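Local coordinates for MHC class I antigen (Ctenopharyngodon idella, PDB 5H5Z), which probably presents peptides to T cells at the cell surface as the heavy chain of a class I MHC molecule paired with beta-2-microglobulin, at residues A[83-88]-A[112-117]. Sequence-based numbering, arbitrary orientation.
Sequences FNQSKG and YAYDGE
D115 OD2 accepts two hydrogen bonds, one from H90 ND1 and one from water 1, 2.8 Å away. The same water accepts from Q85 NE2 at 3.2 Å, which makes it a bridge between the loop 83-88 and the turn 114-117. The other end of the Q85 amide reaches Y114 directly: the hydroxyl OH donates to Q85 OE1, the separation of 2.5 Å being so short that its exact value is doubtful. OE1 lies at the edge of the phenol, near the ring plane, while the amide plane is tilted 39° from it. With CG anti to the backbone N (chi1 175°), the Y114 ring is directed toward 83-88. F83 adds apolar contact, its CD2 lying 3.6 Å from Y114 CE2; the planes are near parallel (23°) but slid apart, centroids 5.2 Å from each other, so the rings barely overlap. V79 and M80, near the end of helix 55-82, also touch Y114; the helix finishes in a Schellman motif with N84 at positive phi. A type I' turn, with Y114 and E117 paired by two backbone bonds, forms the two-residue loop of the beta hairpin between strands 106-114 and 117-123, in the antiparallel floor of the MHC class I peptide-binding platform.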
ATOM      1  N   PHE A  83      14.303 -22.580 -13.649  1.00 43.16           N
ATOM      2  CA  PHE A  83      13.910 -23.276 -12.420  1.00 43.17           C
ATOM      3  C   PHE A  83      13.234 -24.622 -12.694  1.00 49.40           C
ATOM      4  O   PHE A  83      12.782 -25.293 -11.761  1.00 48.60           O
ATOM      5  CB  PHE A  83      13.004 -22.395 -11.557  1.00 42.51           C
ATOM      6  CG  PHE A  83      13.740 -21.335 -10.791  1.00 44.00           C
ATOM      7  CD1 PHE A  83      14.230 -21.595  -9.514  1.00 43.48           C
ATOM      8  CD2 PHE A  83      13.941 -20.073 -11.342  1.00 44.19           C
ATOM      9  CE1 PHE A  83      14.907 -20.615  -8.802  1.00 46.18           C
ATOM     10  CE2 PHE A  83      14.616 -19.090 -10.634  1.00 43.12           C
ATOM     11  CZ  PHE A  83      15.102 -19.360  -9.364  1.00 41.70           C
ATOM     12  N   ASN A  84      13.182 -25.004 -13.972  1.00 48.55           N
ATOM     13  CA  ASN A  84      12.537 -26.244 -14.422  1.00 50.84           C
ATOM     14  C   ASN A  84      11.052 -26.293 -14.067  1.00 55.09           C
ATOM     15  O   ASN A  84      10.552 -27.296 -13.551  1.00 73.00           O
ATOM     16  CB  ASN A  84      13.275 -27.481 -13.887  1.00 58.22           C
ATOM     17  CG  ASN A  84      14.745 -27.492 -14.261  1.00 64.47           C
ATOM     18  OD1 ASN A  84      15.115 -27.167 -15.391  1.00 58.46           O
ATOM     19  ND2 ASN A  84      15.592 -27.874 -13.311  1.00 66.73           N
ATOM     20  N   GLN A  85      10.355 -25.194 -14.346  1.00 48.95           N
ATOM     21  CA  GLN A  85       8.931 -25.078 -14.049  1.00 50.26           C
ATOM     22  C   GLN A  85       8.151 -24.765 -15.326  1.00 66.83           C
ATOM     23  O   GLN A  85       8.050 -23.609 -15.739  1.00 72.20           O
ATOM     24  CB  GLN A  85       8.696 -23.996 -12.985  1.00 51.58           C
ATOM     25  CG  GLN A  85       9.393 -24.252 -11.650  1.00 50.21           C
ATOM     26  CD  GLN A  85       9.491 -23.005 -10.781  1.00 51.05           C
ATOM     27  OE1 GLN A  85       9.484 -21.882 -11.282  1.00 51.01           O
ATOM     28  NE2 GLN A  85       9.594 -23.201  -9.471  1.00 49.52           N
ATOM     29  N   SER A  86       7.609 -25.808 -15.953  1.00 71.17           N
ATOM     30  CA  SER A  86       6.874 -25.664 -17.211  1.00 71.13           C
ATOM     31  C   SER A  86       5.361 -25.631 -16.998  1.00 70.57           C
ATOM     32  O   SER A  86       4.593 -25.484 -17.952  1.00 73.47           O
ATOM     33  CB  SER A  86       7.257 -26.783 -18.187  1.00 78.19           C
ATOM     34  OG  SER A  86       6.942 -28.058 -17.654  1.00 84.29           O
ATOM     35  N   LYS A  87       4.945 -25.767 -15.743  1.00 69.23           N
ATOM     36  CA  LYS A  87       3.532 -25.767 -15.378  1.00 77.05           C
ATOM     37  C   LYS A  87       3.256 -24.775 -14.253  1.00 74.66           C
ATOM     38  O   LYS A  87       4.178 -24.321 -13.574  1.00 78.58           O
ATOM     39  CB  LYS A  87       3.085 -27.172 -14.954  1.00 78.66           C
ATOM     40  CG  LYS A  87       2.946 -28.161 -16.102  1.00 89.08           C
ATOM     41  CD  LYS A  87       2.416 -29.501 -15.617  1.00 76.44           C
ATOM     42  CE  LYS A  87       2.226 -30.465 -16.777  1.00 86.74           C
ATOM     43  NZ  LYS A  87       1.691 -31.779 -16.322  1.00 90.48           N
ATOM     44  N   GLY A  88       1.983 -24.432 -14.075  1.00 62.85           N
ATOM     45  CA  GLY A  88       1.546 -23.624 -12.941  1.00 56.51           C
ATOM     46  C   GLY A  88       1.750 -22.130 -13.106  1.00 51.30           C
ATOM     47  O   GLY A  88       2.451 -21.678 -14.017  1.00 50.73           O
ATOM     48  N   TYR A 112      14.356  -6.672  -9.404  1.00 20.79           N
ATOM     49  CA  TYR A 112      13.464  -7.658 -10.011  1.00 22.14           C
ATOM     50  C   TYR A 112      13.299  -8.868  -9.089  1.00 21.69           C
ATOM     51  O   TYR A 112      14.216  -9.207  -8.343  1.00 21.70           O
ATOM     52  CB  TYR A 112      14.027  -8.125 -11.354  1.00 22.62           C
ATOM     53  CG  TYR A 112      14.103  -7.057 -12.437  1.00 19.79           C
ATOM     54  CD1 TYR A 112      15.179  -6.162 -12.495  1.00 20.04           C
ATOM     55  CD2 TYR A 112      13.112  -6.956 -13.414  1.00 20.20           C
ATOM     56  CE1 TYR A 112      15.254  -5.200 -13.491  1.00 20.85           C
ATOM     57  CE2 TYR A 112      13.186  -5.995 -14.421  1.00 20.72           C
ATOM     58  CZ  TYR A 112      14.254  -5.120 -14.449  1.00 21.35           C
ATOM     59  OH  TYR A 112      14.336  -4.168 -15.448  1.00 23.70           O
ATOM     60  N   ALA A 113      12.133  -9.513  -9.147  1.00 21.31           N
ATOM     61  CA  ALA A 113      11.873 -10.737  -8.377  1.00 21.31           C
ATOM     62  C   ALA A 113      11.124 -11.753  -9.210  1.00 22.66           C
ATOM     63  O   ALA A 113      10.279 -11.392 -10.038  1.00 22.08           O
ATOM     64  CB  ALA A 113      11.080 -10.434  -7.110  1.00 21.02           C
ATOM     65  N   TYR A 114      11.442 -13.023  -8.976  1.00 22.89           N
ATOM     66  CA  TYR A 114      10.712 -14.128  -9.565  1.00 23.85           C
ATOM     67  C   TYR A 114       9.995 -14.889  -8.459  1.00 26.83           C
ATOM     68  O   TYR A 114      10.600 -15.227  -7.436  1.00 24.96           O
ATOM     69  CB  TYR A 114      11.658 -15.059 -10.326  1.00 27.64           C
ATOM     70  CG  TYR A 114      10.973 -16.292 -10.868  1.00 28.69           C
ATOM     71  CD1 TYR A 114      10.014 -16.190 -11.875  1.00 24.73           C
ATOM     72  CD2 TYR A 114      11.274 -17.562 -10.368  1.00 28.11           C
ATOM     73  CE1 TYR A 114       9.380 -17.309 -12.381  1.00 30.98           C
ATOM     74  CE2 TYR A 114      10.645 -18.691 -10.868  1.00 29.54           C
ATOM     75  CZ  TYR A 114       9.700 -18.560 -11.872  1.00 29.32           C
ATOM     76  OH  TYR A 114       9.072 -19.676 -12.369  1.00 34.53           O
ATOM     77  N   ASP A 115       8.707 -15.154  -8.675  1.00 24.78           N
ATOM     78  CA  ASP A 115       7.825 -15.743  -7.650  1.00 25.12           C
ATOM     79  C   ASP A 115       7.970 -15.065  -6.285  1.00 25.89           C
ATOM     80  O   ASP A 115       7.981 -15.724  -5.244  1.00 26.62           O
ATOM     81  CB  ASP A 115       8.008 -17.270  -7.561  1.00 24.96           C
ATOM     82  CG  ASP A 115       7.395 -17.999  -8.744  1.00 28.74           C
ATOM     83  OD1 ASP A 115       6.510 -17.431  -9.414  1.00 30.18           O
ATOM     84  OD2 ASP A 115       7.791 -19.151  -9.010  1.00 29.56           O
ATOM     85  N   GLY A 116       8.088 -13.738  -6.305  1.00 24.13           N
ATOM     86  CA  GLY A 116       8.165 -12.941  -5.081  1.00 25.28           C
ATOM     87  C   GLY A 116       9.459 -13.049  -4.290  1.00 25.35           C
ATOM     88  O   GLY A 116       9.497 -12.692  -3.114  1.00 25.66           O
ATOM     89  N   GLU A 117      10.515 -13.546  -4.928  1.00 26.44           N
ATOM     90  CA  GLU A 117      11.838 -13.621  -4.308  1.00 24.84           C
ATOM     91  C   GLU A 117      12.881 -12.881  -5.148  1.00 25.18           C
ATOM     92  O   GLU A 117      12.848 -12.959  -6.377  1.00 25.03           O
ATOM     93  CB  GLU A 117      12.261 -15.080  -4.133  1.00 30.04           C
ATOM     94  CG  GLU A 117      11.493 -15.823  -3.049  1.00 34.61           C
ATOM     95  CD  GLU A 117      12.040 -17.216  -2.811  1.00 46.22           C
ATOM     96  OE1 GLU A 117      12.173 -17.986  -3.786  1.00 50.33           O
ATOM     97  OE2 GLU A 117      12.336 -17.541  -1.645  1.00 54.08           O
TER
HETATM   98  O   HOH W   1       9.964 -20.500  -7.892  1.00 34.39           O